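Arsenical resistance operon trans-acting repressor (Bacteroides vulgatus, PDB 3KTB) probably binds DNA and acts as a trans-acting repressor of an arsenical resistance operon, and has a thioredoxin-like fold. Local coordinates at residues E8-M14 and V46-R52; S38-I44 and T101-L105; D74-T79 and S88-P92. All coordinates share one frame; numbering follows the deposited sequence.

Interaction 1. Residues E8-M14 and V46-R52; sequences EIFDPAM and VTRHNLR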
# COMPACT_ATOMS: atom_id res chain seq x y z
N GLU A 8 -6.61 26.84 7.03
CA GLU A 8 -6.69 25.65 7.85
C GLU A 8 -6.09 25.98 9.21
O GLU A 8 -4.98 26.49 9.28
CB GLU A 8 -5.90 24.51 7.21
CG GLU A 8 -6.33 23.13 7.64
CD GLU A 8 -5.47 22.06 6.99
OE1 GLU A 8 -5.52 20.90 7.46
OE2 GLU A 8 -4.74 22.37 6.02
N ILE A 9 -6.82 25.69 10.27
CA ILE A 9 -6.41 26.09 11.61
C ILE A 9 -6.15 24.85 12.48
O ILE A 9 -7.00 23.96 12.59
CB ILE A 9 -7.50 26.95 12.29
CG1 ILE A 9 -7.59 28.33 11.61
CG2 ILE A 9 -7.22 27.10 13.77
CD1 ILE A 9 -8.79 29.14 12.04
N PHE A 10 -4.97 24.81 13.09
CA PHE A 10 -4.60 23.71 13.99
C PHE A 10 -4.71 24.17 15.43
O PHE A 10 -3.87 24.92 15.92
CB PHE A 10 -3.19 23.22 13.65
CG PHE A 10 -3.11 22.60 12.28
CD1 PHE A 10 -2.96 21.23 12.13
CD2 PHE A 10 -3.26 23.39 11.15
CE1 PHE A 10 -2.93 20.65 10.88
CE2 PHE A 10 -3.23 22.82 9.89
CZ PHE A 10 -3.06 21.45 9.75
N ASP A 11 -5.78 23.76 16.10
CA ASP A 11 -5.97 24.17 17.48
C ASP A 11 -4.99 23.45 18.41
O ASP A 11 -4.40 22.44 18.02
CB ASP A 11 -7.39 23.88 17.93
CG ASP A 11 -8.43 24.69 17.15
OD1 ASP A 11 -8.38 25.93 17.18
OD2 ASP A 11 -9.30 24.06 16.50
N PRO A 12 -4.80 23.99 19.62
CA PRO A 12 -4.21 23.18 20.70
C PRO A 12 -5.11 21.99 20.99
O PRO A 12 -6.19 21.86 20.39
CB PRO A 12 -4.22 24.14 21.90
CG PRO A 12 -4.18 25.50 21.30
CD PRO A 12 -4.93 25.41 20.00
N ALA A 13 -4.68 21.13 21.91
CA ALA A 13 -5.54 20.08 22.42
C ALA A 13 -6.61 20.74 23.29
O ALA A 13 -6.30 21.47 24.25
CB ALA A 13 -4.73 19.02 23.23
N MSE A 14 -7.87 20.52 22.94
CA MSE A 14 -8.97 21.11 23.68
C MSE A 14 -10.00 20.02 23.94
O MSE A 14 -10.04 19.01 23.24
CB MSE A 14 -9.59 22.26 22.88
CG MSE A 14 -8.57 23.34 22.46
SE MSE A 14 -9.43 24.81 21.48
CE MSE A 14 -10.22 23.81 19.98
N VAL A 46 -13.46 26.76 6.53
CA VAL A 46 -12.20 26.84 7.25
C VAL A 46 -12.05 25.55 8.05
O VAL A 46 -12.77 25.33 9.03
CB VAL A 46 -12.17 28.05 8.21
CG1 VAL A 46 -10.85 28.12 8.93
CG2 VAL A 46 -12.41 29.32 7.43
N THR A 47 -11.15 24.68 7.62
CA THR A 47 -10.97 23.37 8.26
C THR A 47 -10.23 23.60 9.58
O THR A 47 -9.25 24.36 9.62
CB THR A 47 -10.18 22.40 7.32
OG1 THR A 47 -10.97 22.12 6.15
CG2 THR A 47 -9.86 21.10 8.02
N ARG A 48 -10.73 22.98 10.66
CA ARG A 48 -10.06 23.07 11.96
C ARG A 48 -9.61 21.71 12.39
O ARG A 48 -10.30 20.71 12.14
CB ARG A 48 -11.05 23.45 13.05
CG ARG A 48 -11.32 24.88 13.22
CD ARG A 48 -12.23 25.01 14.42
NE ARG A 48 -11.46 25.57 15.51
CZ ARG A 48 -11.91 26.48 16.35
NH1 ARG A 48 -13.16 26.91 16.21
NH2 ARG A 48 -11.11 26.96 17.30
N HIS A 49 -8.49 21.66 13.10
CA HIS A 49 -8.10 20.44 13.78
C HIS A 49 -7.87 20.67 15.26
O HIS A 49 -7.40 21.74 15.68
CB HIS A 49 -6.86 19.82 13.14
CG HIS A 49 -6.96 19.67 11.66
ND1 HIS A 49 -7.90 18.85 11.06
CD2 HIS A 49 -6.27 20.26 10.65
CE1 HIS A 49 -7.77 18.93 9.75
NE2 HIS A 49 -6.79 19.78 9.47
N ASN A 50 -8.18 19.65 16.05
CA ASN A 50 -7.91 19.65 17.48
C ASN A 50 -6.85 18.58 17.81
O ASN A 50 -7.05 17.39 17.52
CB ASN A 50 -9.23 19.40 18.23
CG ASN A 50 -9.04 19.25 19.73
OD1 ASN A 50 -7.95 19.46 20.27
ND2 ASN A 50 -10.12 18.89 20.41
N LEU A 51 -5.72 18.98 18.39
CA LEU A 51 -4.65 18.03 18.69
C LEU A 51 -5.13 16.80 19.48
O LEU A 51 -4.75 15.66 19.22
CB LEU A 51 -3.52 18.73 19.45
CG LEU A 51 -2.36 17.84 19.89
CD1 LEU A 51 -1.92 16.91 18.76
CD2 LEU A 51 -1.17 18.69 20.39
N ARG A 52 -5.98 17.02 20.46
CA ARG A 52 -6.53 15.93 21.23
C ARG A 52 -7.30 14.90 20.39
O ARG A 52 -7.30 13.71 20.69
CB ARG A 52 -7.44 16.48 22.31
CG ARG A 52 -8.42 15.46 22.84
CD ARG A 52 -9.02 15.94 24.12
NE ARG A 52 -10.01 14.99 24.58
CZ ARG A 52 -11.26 14.96 24.15
NH1 ARG A 52 -11.68 15.84 23.25
NH2 ARG A 52 -12.09 14.05 24.63
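Ile9 lies beside Arg48 and Phe10 beside His49 on the neighbouring parallel strands 7-11 and 47-50. Ile9 N gives its hydrogen to Thr47 O at 2.8 Å. Ile9 O takes one from His49 N, and His49 O takes one from Asp11 N. Helix 27-41 links the strands, so they form a beta-alpha-beta unit.

On one face of the sheet, His49 NE2 donates to Glu8 OE1 over 2.6 Å. The oxygen lies in the ring plane and uses its anti lone pair. The carboxylate is turned 71° from the ring. The extended Glu8 chain, with CG anti to the backbone N (chi1 -157°), carries it there. The other ring nitrogen, ND1, is hydrogen-bonded to Glu54, so both nitrogens are engaged. His49 CD2 also sits over one face of the Phe10 ring, 3.4 Å from Phe10 CE1.

On the other face, Arg48 grips Asp11 side-on in a salt bridge. Arg48 NE meets the syn lone pair of Asp11 OD2 at 2.8 Å. Arg48 NH2 reaches Asp11 OD1 at 2.9 Å from above the carboxylate plane. A bend at chi3 (108°) turns the guanidinium to the acid. Asp11 OD1 is also hydrogen-bonded to Tyr91 OH.

Near the C-terminal ends of the strands, the Asn50 amide is used at both ends. Asn50 OD1 accepts from Met14 N at 2.9 Å and from Arg52 N, which arrive from opposite faces; the second bond makes an Asx turn. Asn50 ND2 donates to Met14 O at 2.8 Å.

The buried Asp11 carboxylate thus has a partner for each oxygen, and the arginine would be expected to favour its charged form. The Asn50 amide holds the Met14 backbone by both its N and its O.

Interaction 2. Residues S38-I44 and T101-L105; sequences SLKKQGI and TGVNL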
# COMPACT_ATOMS: atom_id res chain seq x y z
N SER A 38 -19.78 32.11 10.04
CA SER A 38 -20.25 33.06 9.01
C SER A 38 -19.71 32.67 7.64
O SER A 38 -20.41 32.79 6.63
CB SER A 38 -19.81 34.50 9.30
OG SER A 38 -20.34 34.97 10.52
N LEU A 39 -18.45 32.23 7.60
CA LEU A 39 -17.87 31.78 6.33
C LEU A 39 -18.60 30.53 5.81
O LEU A 39 -18.90 30.46 4.62
CB LEU A 39 -16.37 31.53 6.45
CG LEU A 39 -15.64 32.83 6.78
CD1 LEU A 39 -14.24 32.58 7.32
CD2 LEU A 39 -15.63 33.72 5.55
N LYS A 40 -18.88 29.59 6.71
CA LYS A 40 -19.54 28.33 6.35
C LYS A 40 -20.85 28.64 5.64
O LYS A 40 -21.15 28.10 4.55
CB LYS A 40 -19.78 27.47 7.60
CG LYS A 40 -20.43 26.09 7.34
CD LYS A 40 -20.55 25.30 8.66
CE LYS A 40 -21.32 23.97 8.55
NZ LYS A 40 -22.81 24.12 8.28
N LYS A 41 -21.60 29.56 6.23
CA LYS A 41 -22.88 29.97 5.66
C LYS A 41 -22.74 30.47 4.23
O LYS A 41 -23.71 30.45 3.47
CB LYS A 41 -23.51 31.08 6.51
CG LYS A 41 -24.18 30.56 7.77
CD LYS A 41 -25.03 31.65 8.43
CE LYS A 41 -25.78 31.10 9.66
NZ LYS A 41 -24.85 30.72 10.80
N GLN A 42 -21.54 30.94 3.86
CA GLN A 42 -21.32 31.46 2.51
C GLN A 42 -20.55 30.46 1.66
O GLN A 42 -19.98 30.79 0.63
CB GLN A 42 -20.58 32.80 2.57
CG GLN A 42 -21.44 33.87 3.21
CD GLN A 42 -20.77 35.22 3.22
OE1 GLN A 42 -20.28 35.67 4.25
NE2 GLN A 42 -20.75 35.89 2.06
N GLY A 43 -20.52 29.22 2.12
CA GLY A 43 -19.91 28.18 1.33
C GLY A 43 -18.40 28.17 1.40
O GLY A 43 -17.75 27.47 0.62
N ILE A 44 -17.84 28.91 2.36
CA ILE A 44 -16.41 28.90 2.56
C ILE A 44 -16.03 28.11 3.81
O ILE A 44 -16.43 28.46 4.91
CB ILE A 44 -15.87 30.32 2.69
CG1 ILE A 44 -16.09 31.08 1.40
CG2 ILE A 44 -14.38 30.27 3.07
CD1 ILE A 44 -16.05 32.55 1.58
N THR A 101 -10.18 36.11 2.67
CA THR A 101 -11.42 35.46 2.34
C THR A 101 -12.25 36.33 1.39
O THR A 101 -13.10 35.85 0.63
CB THR A 101 -12.12 35.17 3.68
OG1 THR A 101 -12.28 33.76 3.88
CG2 THR A 101 -13.40 35.89 3.79
N GLY A 102 -11.99 37.63 1.40
CA GLY A 102 -12.74 38.54 0.55
C GLY A 102 -14.10 38.86 1.15
O GLY A 102 -14.85 39.66 0.60
N VAL A 103 -14.43 38.23 2.27
CA VAL A 103 -15.72 38.46 2.92
C VAL A 103 -15.65 39.59 3.95
O VAL A 103 -14.72 39.63 4.76
CB VAL A 103 -16.27 37.17 3.58
CG1 VAL A 103 -17.50 37.47 4.43
CG2 VAL A 103 -16.57 36.12 2.51
N ASN A 104 -16.62 40.50 3.91
CA ASN A 104 -16.70 41.59 4.88
C ASN A 104 -17.33 41.11 6.18
O ASN A 104 -18.55 41.13 6.34
CB ASN A 104 -17.48 42.79 4.33
CG ASN A 104 -17.62 43.93 5.35
OD1 ASN A 104 -16.81 44.07 6.26
ND2 ASN A 104 -18.66 44.74 5.18
N LEU A 105 -16.48 40.70 7.12
CA LEU A 105 -16.95 40.09 8.36
C LEU A 105 -17.39 41.13 9.40
O LEU A 105 -16.93 42.28 9.40
CB LEU A 105 -15.90 39.12 8.90
CG LEU A 105 -15.66 37.93 7.96
CD1 LEU A 105 -14.25 37.37 8.08
CD2 LEU A 105 -16.72 36.79 8.13
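Leu39 CD2 is the point where the end of helix 27-41 meets the end of helix 94-101 and the chain after it. It lies 3.6 Å from Thr101 CG2 and 4.0 Å from Val103 CG2, and it also touches Leu105 CD2. Leu39 CG stands anti to the carbonyl carbon (chi1 -64°), and this methyl is carried in among the three residues. On one flank Ile44 CD1 comes within 3.7 Å of Val103 CG2, the two side chains sliding past each other in opposite directions. Thr90 of a neighbouring subunit packs on Ile44 and helps to cover that flank. Met97 of helix 94-101 packs on both Leu39 and Leu105.

The outer side is more sparsely covered, and Gln42 and Ser38 there are partly exposed. Gln42 reaches out along an extended chain and sets OE1 3.3 Å from Val103 CG1, a contact of a polar atom with a methyl. Ser38 CB lies 4.0 Å from Leu105 CD2. No hydrogen bond crosses between the two segments.

The helix closes by its own backbone bonds. Leu39 O accepts from Ile44 N at 2.9 Å, and Gly43 N donates to Lys40 O at 2.7 Å. Gly43, with positive phi, is the C-prime residue. This is a Schellman motif, and it turns the chain so that Ile44 joins Leu39 against the C-terminal tail.

Interaction 3. Residues D74-T79 and S88-P92; sequences DALPIT and SQTYP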
# COMPACT_ATOMS: atom_id res chain seq x y z
N ASP A 74 3.47 25.11 22.44
CA ASP A 74 2.96 26.38 22.94
C ASP A 74 2.78 27.36 21.79
O ASP A 74 2.34 28.49 21.98
CB ASP A 74 3.88 26.96 24.02
CG ASP A 74 3.32 26.77 25.42
OD1 ASP A 74 2.07 26.76 25.57
OD2 ASP A 74 4.13 26.63 26.37
N ALA A 75 3.13 26.89 20.59
CA ALA A 75 2.96 27.64 19.35
C ALA A 75 1.56 27.45 18.73
O ALA A 75 1.19 28.18 17.81
CB ALA A 75 4.04 27.25 18.33
N LEU A 76 0.80 26.48 19.23
CA LEU A 76 -0.58 26.27 18.81
C LEU A 76 -1.43 27.38 19.44
O LEU A 76 -1.20 27.73 20.60
CB LEU A 76 -1.05 24.88 19.22
CG LEU A 76 -0.38 23.69 18.51
CD1 LEU A 76 -0.95 22.38 19.02
CD2 LEU A 76 -0.54 23.75 17.00
N PRO A 77 -2.41 27.92 18.68
CA PRO A 77 -2.87 27.44 17.37
C PRO A 77 -2.02 27.93 16.21
O PRO A 77 -1.56 29.06 16.22
CB PRO A 77 -4.26 28.07 17.24
CG PRO A 77 -4.10 29.39 17.89
CD PRO A 77 -3.13 29.15 19.07
N ILE A 78 -1.86 27.08 15.20
CA ILE A 78 -1.19 27.46 13.98
C ILE A 78 -2.24 27.58 12.89
O ILE A 78 -3.06 26.68 12.73
CB ILE A 78 -0.19 26.38 13.55
CG1 ILE A 78 0.96 26.24 14.55
CG2 ILE A 78 0.35 26.66 12.16
CD1 ILE A 78 1.87 25.06 14.27
N THR A 79 -2.20 28.67 12.14
CA THR A 79 -3.08 28.86 10.99
C THR A 79 -2.29 28.82 9.70
O THR A 79 -1.35 29.58 9.53
CB THR A 79 -3.78 30.18 11.07
OG1 THR A 79 -4.50 30.24 12.30
CG2 THR A 79 -4.77 30.32 9.92
N SER A 88 0.69 32.18 14.48
CA SER A 88 0.85 31.22 15.57
C SER A 88 0.66 31.87 16.93
O SER A 88 0.60 33.10 17.03
CB SER A 88 2.20 30.50 15.49
OG SER A 88 3.26 31.44 15.55
N GLN A 89 0.56 31.01 17.95
CA GLN A 89 0.26 31.37 19.34
C GLN A 89 -1.15 31.92 19.55
O GLN A 89 -1.77 31.66 20.58
CB GLN A 89 1.33 32.30 19.94
CG GLN A 89 1.20 33.78 19.56
CD GLN A 89 2.39 34.63 20.01
OE1 GLN A 89 2.37 35.86 19.88
NE2 GLN A 89 3.43 33.98 20.53
N THR A 90 -1.65 32.65 18.55
CA THR A 90 -2.94 33.34 18.63
C THR A 90 -3.79 33.06 17.39
O THR A 90 -3.27 32.69 16.32
CB THR A 90 -2.75 34.87 18.73
OG1 THR A 90 -2.09 35.35 17.55
CG2 THR A 90 -1.92 35.25 19.96
N TYR A 91 -5.10 33.24 17.52
CA TYR A 91 -6.00 33.06 16.37
C TYR A 91 -5.96 34.28 15.48
O TYR A 91 -5.89 35.40 15.99
CB TYR A 91 -7.44 32.78 16.82
CG TYR A 91 -7.55 31.42 17.45
CD1 TYR A 91 -7.59 30.28 16.66
CD2 TYR A 91 -7.58 31.27 18.84
CE1 TYR A 91 -7.68 29.03 17.22
CE2 TYR A 91 -7.65 30.01 19.40
CZ TYR A 91 -7.70 28.89 18.58
OH TYR A 91 -7.77 27.62 19.09
N PRO A 92 -6.01 34.07 14.15
CA PRO A 92 -6.03 35.17 13.19
C PRO A 92 -7.07 36.20 13.55
O PRO A 92 -8.18 35.85 13.95
CB PRO A 92 -6.44 34.47 11.88
CG PRO A 92 -5.95 33.09 12.04
CD PRO A 92 -6.17 32.76 13.49
O HOH W 1 -3.02 30.80 14.36
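A cis-proline turn leads into strand 78-81, and the loop after strand 84-87 folds back against it. The proline is Pro77, with the cis peptide bond before it. Its ring lies over the Tyr91 ring in a CH-pi contact. Pro77 CG stands 3.6 Å from the centroid of the Tyr91 ring, only 10° off the normal. Pro77 CB is shifted toward one side of the ring and meets Tyr91 CE1. The two side chains cross at about a right angle. Tyr91 CG is anti to the carbonyl carbon (chi1 -70°), and the ring is also touched by Leu29 and Ile32 of helix 27-41. The hydroxyl of Tyr91 is hydrogen-bonded to Asp11.

A cis-proline just before a sheet strand is a hallmark of the thioredoxin fold, and ArsD belongs to the thioredoxin clan. Here the loop it faces is tied on by backbone atoms. Gln89 N donates to Ala75 O at 2.9 Å. Ser88 CA makes a CH...O contact with Pro77 O, at 3.3 Å.

Further along, water 1 lies between the segments. It is placed to donate to Pro77 O at 2.9 Å and to Thr90 O at 2.7 Å, though it has fewer protons than acceptors in reach. It is also hydrogen-bonded to Thr79 OG1 at 2.6 Å. The same hydroxyl oxygen sits against the Pro92 ring, 3.2 Å from Pro92 CG. Beyond the segments, Arg31 of helix 27-41 donates a hydrogen bond to the carbonyl oxygen of Pro92.

How the interactions relate
Interactions 1 and 3 adjoin within the sheet, their centres about 10 Å apart. Phe10 N lies 2.7 Å from Ile78 O, a probable hydrogen bond between neighbouring strands. Asp11 OD1 and Tyr91 OH, 2.6 Å apart, join the salt bridge of interaction 1 to the aromatic ring of interaction 3. Interaction 2 lies at the C-terminal end of helix 27-41, where the chain runs on toward strand 47-50, about 19 Å from interaction 1 between centres. Even so, Leu39 CD1 touches Val46 CG2 at 3.7 Å. Interactions 2 and 3 do not touch, their nearest atoms being about 9 Å apart. Segment 8-14 leads into Cys15, of an interchain disulfide, and Cys16, disulfide-bonded to Cys21.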